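Local coordinates for protein ABC transporter (Thermotoga maritima, PDB 1JI0) that binds ATP and, as an ABC transporter ATPase, probably couples its hydrolysis to the uptake of branched-chain amino acids, at residues A[20-25]-A[45-50]; A[159-164]-A[188-193]. All blocks are in the same frame, centred on the assembly; numbering follows the deposited sequence.

In the fold
Contact 1 closes before contact 2 opens along the chain, and their centres lie about 19 Å apart. Contact 1 sets strand 19-23, from the antiparallel sheet, against helix 45-52, the helix that follows the phosphate-binding loop. Contact 2 pairs strands 160-164 and 192-196, neighbours in the mixed sheet that forms the core of the nucleotide-binding domain. Helix 45-52 is the common element: one flank meets strand 19-23, while L49 packs on M162 and D164. Contact 1 holds K45, T46 and T47 at the phosphates, and contact 2 reaches the ATP pocket through D164, probably hydrogen-bonded to T46, an example of two sheets sharing one helix at a nucleotide site.

Contact 1: A[20-25]-A[45-50]; sequences HAIKGI and KTTTLS. With ATP (adenosine-5'-triphosphate), chain B.
The I22 side chain meets helix 45-50 at two successive threonines and marks the tight part of this contact. Its CD1 lies 3.4 Å from T48 OG1, the two side chains crossing at about a right angle, and its CG1 lies 3.9 Å from T47 CG2, where the chains slide past each other in opposite directions. A21 CB touches that same methyl, and I25 CD1 comes tip to tip with T48 at 3.8 Å from OG1. The T48 hydroxyl, though faced by these carbons, is hydrogen-bonded to the carbonyl of G44. No hydrogen bond joins the segments; the axes of strand 20-23 and helix 45-50 cross at -72°. The outer side is looser: H20 and K23 make no contact with the helix and are partly exposed, K23 CG lying over one face of the imidazole.

T47 divides its branches. With chi1 at -62°, CG2 is anti to the backbone N and enters the apolar patch, while OG1 donates to ATP O2A at 2.7 Å. K45, bent at chi3 and chi4, brings its NZ to ATP O1B at 2.8 Å. Such a helix start, a lysine and a threonine holding phosphate oxygens, is the hallmark of the Walker A P-loop, here flanked by a strand of the antiparallel sheet.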
loop_
_atom_site.group_PDB
_atom_site.type_symbol
_atom_site.label_atom_id
_atom_site.label_comp_id
_atom_site.label_asym_id
_atom_site.label_seq_id
_atom_site.Cartn_x
_atom_site.Cartn_y
_atom_site.Cartn_z
ATOM N N HIS A 20 -18.330 -0.766 14.564
ATOM C CA HIS A 20 -18.568 -1.465 13.311
ATOM C C HIS A 20 -17.764 -0.651 12.289
ATOM O O HIS A 20 -18.321 0.158 11.550
ATOM C CB HIS A 20 -20.061 -1.410 12.989
ATOM C CG HIS A 20 -20.449 -2.167 11.761
ATOM N ND1 HIS A 20 -21.716 -2.102 11.221
ATOM C CD2 HIS A 20 -19.747 -3.019 10.976
ATOM C CE1 HIS A 20 -21.777 -2.882 10.155
ATOM N NE2 HIS A 20 -20.597 -3.449 9.986
ATOM N N ALA A 21 -16.452 -0.867 12.281
ATOM C CA ALA A 21 -15.522 -0.150 11.417
ATOM C C ALA A 21 -15.834 -0.161 9.921
ATOM O O ALA A 21 -15.955 0.896 9.307
ATOM C CB ALA A 21 -14.117 -0.670 11.654
ATOM N N ILE A 22 -15.942 -1.350 9.331
ATOM C CA ILE A 22 -16.242 -1.467 7.909
ATOM C C ILE A 22 -17.635 -2.057 7.774
ATOM O O ILE A 22 -17.911 -3.123 8.315
ATOM C CB ILE A 22 -15.223 -2.370 7.194
ATOM C CG1 ILE A 22 -13.798 -1.882 7.467
ATOM C CG2 ILE A 22 -15.494 -2.365 5.701
ATOM C CD1 ILE A 22 -13.529 -0.458 6.993
ATOM N N LYS A 23 -18.509 -1.369 7.050
ATOM C CA LYS A 23 -19.884 -1.827 6.903
ATOM C C LYS A 23 -20.309 -2.334 5.528
ATOM O O LYS A 23 -21.219 -1.779 4.929
ATOM C CB LYS A 23 -20.829 -0.707 7.330
ATOM C CG LYS A 23 -20.420 -0.041 8.633
ATOM C CD LYS A 23 -21.279 1.172 8.915
ATOM C CE LYS A 23 -20.851 1.864 10.194
ATOM N NZ LYS A 23 -21.641 3.101 10.405
ATOM N N GLY A 24 -19.659 -3.389 5.045
ATOM C CA GLY A 24 -20.018 -3.973 3.758
ATOM C C GLY A 24 -19.496 -3.267 2.519
ATOM O O GLY A 24 -20.274 -2.798 1.694
ATOM N N ILE A 25 -18.182 -3.193 2.370
ATOM C CA ILE A 25 -17.610 -2.525 1.208
ATOM C C ILE A 25 -17.174 -3.523 0.138
ATOM O O ILE A 25 -16.914 -4.690 0.439
ATOM C CB ILE A 25 -16.383 -1.677 1.603
ATOM C CG1 ILE A 25 -15.312 -2.582 2.216
ATOM C CG2 ILE A 25 -16.803 -0.568 2.581
ATOM C CD1 ILE A 25 -13.979 -1.916 2.368
ATOM N N LYS A 45 -9.688 3.128 6.733
ATOM C CA LYS A 45 -8.673 2.770 5.747
ATOM C C LYS A 45 -7.673 1.704 6.199
ATOM O O LYS A 45 -7.442 0.727 5.487
ATOM C CB LYS A 45 -7.921 4.035 5.302
ATOM C CG LYS A 45 -8.806 5.091 4.658
ATOM C CD LYS A 45 -7.995 6.293 4.180
ATOM C CE LYS A 45 -7.242 6.965 5.322
ATOM N NZ LYS A 45 -8.160 7.494 6.372
ATOM N N THR A 46 -7.059 1.904 7.362
ATOM C CA THR A 46 -6.083 0.956 7.903
ATOM C C THR A 46 -6.768 -0.361 8.252
ATOM O O THR A 46 -6.190 -1.431 8.082
ATOM C CB THR A 46 -5.408 1.503 9.180
ATOM O OG1 THR A 46 -4.571 2.609 8.835
ATOM C CG2 THR A 46 -4.543 0.430 9.846
ATOM N N THR A 47 -7.997 -0.272 8.745
ATOM C CA THR A 47 -8.749 -1.462 9.102
ATOM C C THR A 47 -8.951 -2.307 7.845
ATOM O O THR A 47 -8.802 -3.526 7.884
ATOM C CB THR A 47 -10.112 -1.092 9.719
ATOM O OG1 THR A 47 -9.898 -0.346 10.923
ATOM C CG2 THR A 47 -10.918 -2.350 10.061
ATOM N N THR A 48 -9.261 -1.657 6.725
ATOM C CA THR A 48 -9.460 -2.384 5.477
ATOM C C THR A 48 -8.211 -3.168 5.108
ATOM O O THR A 48 -8.297 -4.357 4.797
ATOM C CB THR A 48 -9.836 -1.434 4.323
ATOM O OG1 THR A 48 -11.084 -0.802 4.628
ATOM C CG2 THR A 48 -9.970 -2.200 3.008
ATOM N N LEU A 49 -7.053 -2.513 5.159
ATOM C CA LEU A 49 -5.795 -3.174 4.826
ATOM C C LEU A 49 -5.466 -4.273 5.831
ATOM O O LEU A 49 -4.911 -5.317 5.464
ATOM C CB LEU A 49 -4.634 -2.174 4.807
ATOM C CG LEU A 49 -4.632 -1.019 3.805
ATOM C CD1 LEU A 49 -3.312 -0.281 3.918
ATOM C CD2 LEU A 49 -4.805 -1.534 2.390
ATOM N N SER A 50 -5.787 -4.028 7.099
ATOM C CA SER A 50 -5.526 -5.006 8.149
ATOM C C SER A 50 -6.364 -6.251 7.916
ATOM O O SER A 50 -5.873 -7.366 8.057
ATOM C CB SER A 50 -5.843 -4.418 9.527
ATOM O OG SER A 50 -4.884 -3.431 9.886
HETATM P PG ATP B . -5.093 5.403 9.703
HETATM O O1G ATP B . -4.387 6.629 10.117
HETATM O O2G ATP B . -4.901 5.023 8.287
HETATM O O3G ATP B . -4.992 4.293 10.716
HETATM P PB ATP B . -7.964 5.070 9.150
HETATM O O1B ATP B . -8.965 6.076 8.674
HETATM O O2B ATP B . -7.529 4.037 8.228
HETATM O O3B ATP B . -6.644 5.861 9.692
HETATM P PA ATP B . -8.820 3.063 11.117
HETATM O O1A ATP B . -7.548 2.386 11.405
HETATM O O2A ATP B . -9.862 2.302 10.379
HETATM O O3A ATP B . -8.532 4.497 10.469
HETATM O "O5'" ATP B . -9.408 3.559 12.477
HETATM C "C5'" ATP B . -10.632 4.298 12.529
HETATM C "C4'" ATP B . -11.752 3.483 13.067
HETATM O "O4'" ATP B . -11.441 3.192 14.461
HETATM C "C3'" ATP B . -13.051 4.247 13.108
HETATM O "O3'" ATP B . -14.105 3.436 12.552
HETATM C "C2'" ATP B . -13.244 4.555 14.565
HETATM O "O2'" ATP B . -14.606 4.663 14.965
HETATM C "C1'" ATP B . -12.644 3.300 15.222
HETATM N N9 ATP B . -12.299 3.400 16.691
HETATM C C8 ATP B . -11.211 2.857 17.345
HETATM N N7 ATP B . -11.158 3.086 18.628
HETATM C C5 ATP B . -12.301 3.840 18.853
HETATM C C6 ATP B . -12.854 4.419 20.037
HETATM N N6 ATP B . -12.252 4.277 21.206
HETATM N N1 ATP B . -14.016 5.123 19.947
HETATM C C2 ATP B . -14.614 5.256 18.756
HETATM N N3 ATP B . -14.204 4.764 17.566
HETATM C C4 ATP B . -13.014 4.048 17.688
#

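Contact 2: A[159-164]-A[188-193]; sequences KLLMMD and EGTTIL
L161 and M162 pair in parallel register with I192 and L193, and three backbone hydrogen bonds zip the strands together: L161 N to T191 O at 2.9 Å, L193 N to L161 O, and M163 N to L193 O. The first is almost straight, with an N-H...O angle of 178°. L161 O also receives a CA-H...O contact from I192, at 3.2 Å from its CA, so the carbonyl takes one true hydrogen bond and one weaker CA-H...O contact. Where the pairing begins, a water gives T191 N an acceptor at 2.9 Å and reaches K159 O only weakly.

Side chains alternate between the two faces of the sheet. On one, L161 CB lies 4.0 Å from T190 CG2 and 4.2 Å from I192 CG1. M163 and I192 cross here, though the modelled closeness of the M163 methyl is doubtful; helix 172-187 covers this face through I182 and I185. On the other, M162 and L193 lie side by side, pointing the same way, against I52 of helix 45-52. L160 starts out away from the neighbouring strand, but its CD2 returns to 3.5 Å from T191 O and also meets L193 CB. The T191 hydroxyl is bonded to the backbone N of G32.

The segments belong to a beta-alpha-beta unit in which helix 172-187 links two parallel strands. Backbone bonds fix the register while almost wholly apolar side chains fill both faces, and polarity returns at the strand's end, where D164 touches ATP and probably hydrogen-bonds T46, at a modelled distance that is suspiciously short.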
loop_
_atom_site.group_PDB
_atom_site.type_symbol
_atom_site.label_atom_id
_atom_site.label_comp_id
_atom_site.label_asym_id
_atom_site.label_seq_id
_atom_site.Cartn_x
_atom_site.Cartn_y
_atom_site.Cartn_z
ATOM N N LYS A 159 3.151 -9.662 -5.063
ATOM C CA LYS A 159 2.168 -9.895 -6.110
ATOM C C LYS A 159 1.149 -8.772 -5.948
ATOM O O LYS A 159 0.403 -8.441 -6.872
ATOM C CB LYS A 159 1.501 -11.262 -5.937
ATOM C CG LYS A 159 2.407 -12.427 -6.311
ATOM C CD LYS A 159 1.675 -13.751 -6.242
ATOM C CE LYS A 159 2.586 -14.900 -6.657
ATOM N NZ LYS A 159 1.834 -16.191 -6.705
ATOM N N LEU A 160 1.135 -8.191 -4.753
ATOM C CA LEU A 160 0.251 -7.081 -4.423
ATOM C C LEU A 160 0.965 -6.234 -3.376
ATOM O O LEU A 160 1.265 -6.716 -2.277
ATOM C CB LEU A 160 -1.067 -7.595 -3.847
ATOM C CG LEU A 160 -2.310 -6.691 -3.826
ATOM C CD1 LEU A 160 -2.892 -6.705 -2.437
ATOM C CD2 LEU A 160 -1.990 -5.265 -4.259
ATOM N N LEU A 161 1.255 -4.982 -3.714
ATOM C CA LEU A 161 1.928 -4.093 -2.765
ATOM C C LEU A 161 0.901 -3.149 -2.148
ATOM O O LEU A 161 0.278 -2.347 -2.857
ATOM C CB LEU A 161 3.026 -3.290 -3.468
ATOM C CG LEU A 161 3.771 -2.209 -2.668
ATOM C CD1 LEU A 161 4.502 -2.835 -1.487
ATOM C CD2 LEU A 161 4.773 -1.490 -3.577
HETATM N N MSE A 162 0.707 -3.259 -0.835
HETATM C CA MSE A 162 -0.237 -2.406 -0.121
HETATM C C MSE A 162 0.569 -1.403 0.696
HETATM O O MSE A 162 1.593 -1.757 1.285
HETATM C CB MSE A 162 -1.133 -3.240 0.800
HETATM C CG MSE A 162 -1.893 -4.352 0.071
HETATM SE SE MSE A 162 -3.342 -5.116 1.077
HETATM C CE MSE A 162 -4.750 -3.960 0.506
HETATM N N MSE A 163 0.114 -0.153 0.720
HETATM C CA MSE A 163 0.818 0.899 1.442
HETATM C C MSE A 163 -0.175 1.762 2.211
HETATM O O MSE A 163 -1.161 2.243 1.646
HETATM C CB MSE A 163 1.610 1.760 0.455
HETATM C CG MSE A 163 2.537 0.979 -0.464
HETATM SE SE MSE A 163 3.501 2.137 -1.718
HETATM C CE MSE A 163 2.948 1.342 -3.368
ATOM N N ASP A 164 0.083 1.952 3.500
ATOM C CA ASP A 164 -0.800 2.743 4.345
ATOM C C ASP A 164 -0.166 4.099 4.616
ATOM O O ASP A 164 0.833 4.203 5.337
ATOM C CB ASP A 164 -1.076 2.013 5.671
ATOM C CG ASP A 164 -2.243 2.611 6.443
ATOM O OD1 ASP A 164 -2.808 3.637 6.008
ATOM O OD2 ASP A 164 -2.608 2.058 7.497
ATOM N N GLU A 188 6.676 -0.765 -13.626
ATOM C CA GLU A 188 7.409 -2.011 -13.800
ATOM C C GLU A 188 6.452 -3.197 -13.748
ATOM O O GLU A 188 6.863 -4.339 -13.942
ATOM C CB GLU A 188 8.496 -2.157 -12.734
ATOM C CG GLU A 188 9.579 -1.114 -12.882
ATOM C CD GLU A 188 10.171 -1.100 -14.279
ATOM O OE1 GLU A 188 10.656 -0.032 -14.710
ATOM O OE2 GLU A 188 10.156 -2.159 -14.945
ATOM N N GLY A 189 5.177 -2.920 -13.483
ATOM C CA GLY A 189 4.178 -3.976 -13.460
ATOM C C GLY A 189 3.527 -4.306 -12.129
ATOM O O GLY A 189 2.514 -5.000 -12.082
ATOM N N THR A 190 4.090 -3.801 -11.045
ATOM C CA THR A 190 3.566 -4.078 -9.718
ATOM C C THR A 190 2.170 -3.507 -9.445
ATOM O O THR A 190 1.916 -2.326 -9.659
ATOM C CB THR A 190 4.550 -3.560 -8.661
ATOM O OG1 THR A 190 5.847 -4.112 -8.924
ATOM C CG2 THR A 190 4.118 -3.965 -7.275
ATOM N N THR A 191 1.271 -4.362 -8.972
ATOM C CA THR A 191 -0.091 -3.963 -8.642
ATOM C C THR A 191 -0.041 -3.352 -7.253
ATOM O O THR A 191 0.546 -3.932 -6.337
ATOM C CB THR A 191 -1.030 -5.181 -8.634
ATOM O OG1 THR A 191 -0.955 -5.836 -9.904
ATOM C CG2 THR A 191 -2.465 -4.750 -8.372
ATOM N N ILE A 192 -0.653 -2.185 -7.097
ATOM C CA ILE A 192 -0.635 -1.471 -5.826
ATOM C C ILE A 192 -1.997 -1.060 -5.279
ATOM O O ILE A 192 -2.876 -0.641 -6.036
ATOM C CB ILE A 192 0.212 -0.171 -5.961
ATOM C CG1 ILE A 192 1.656 -0.526 -6.304
ATOM C CG2 ILE A 192 0.135 0.660 -4.674
ATOM C CD1 ILE A 192 2.522 0.675 -6.655
ATOM N N LEU A 193 -2.162 -1.190 -3.961
ATOM C CA LEU A 193 -3.373 -0.747 -3.270
ATOM C C LEU A 193 -2.831 0.305 -2.306
ATOM O O LEU A 193 -2.123 -0.009 -1.348
ATOM C CB LEU A 193 -4.077 -1.881 -2.504
ATOM C CG LEU A 193 -5.385 -1.430 -1.818
ATOM C CD1 LEU A 193 -6.205 -0.591 -2.766
ATOM C CD2 LEU A 193 -6.224 -2.612 -1.399
HETATM O O HOH W 1 2.758 -6.789 -8.212
#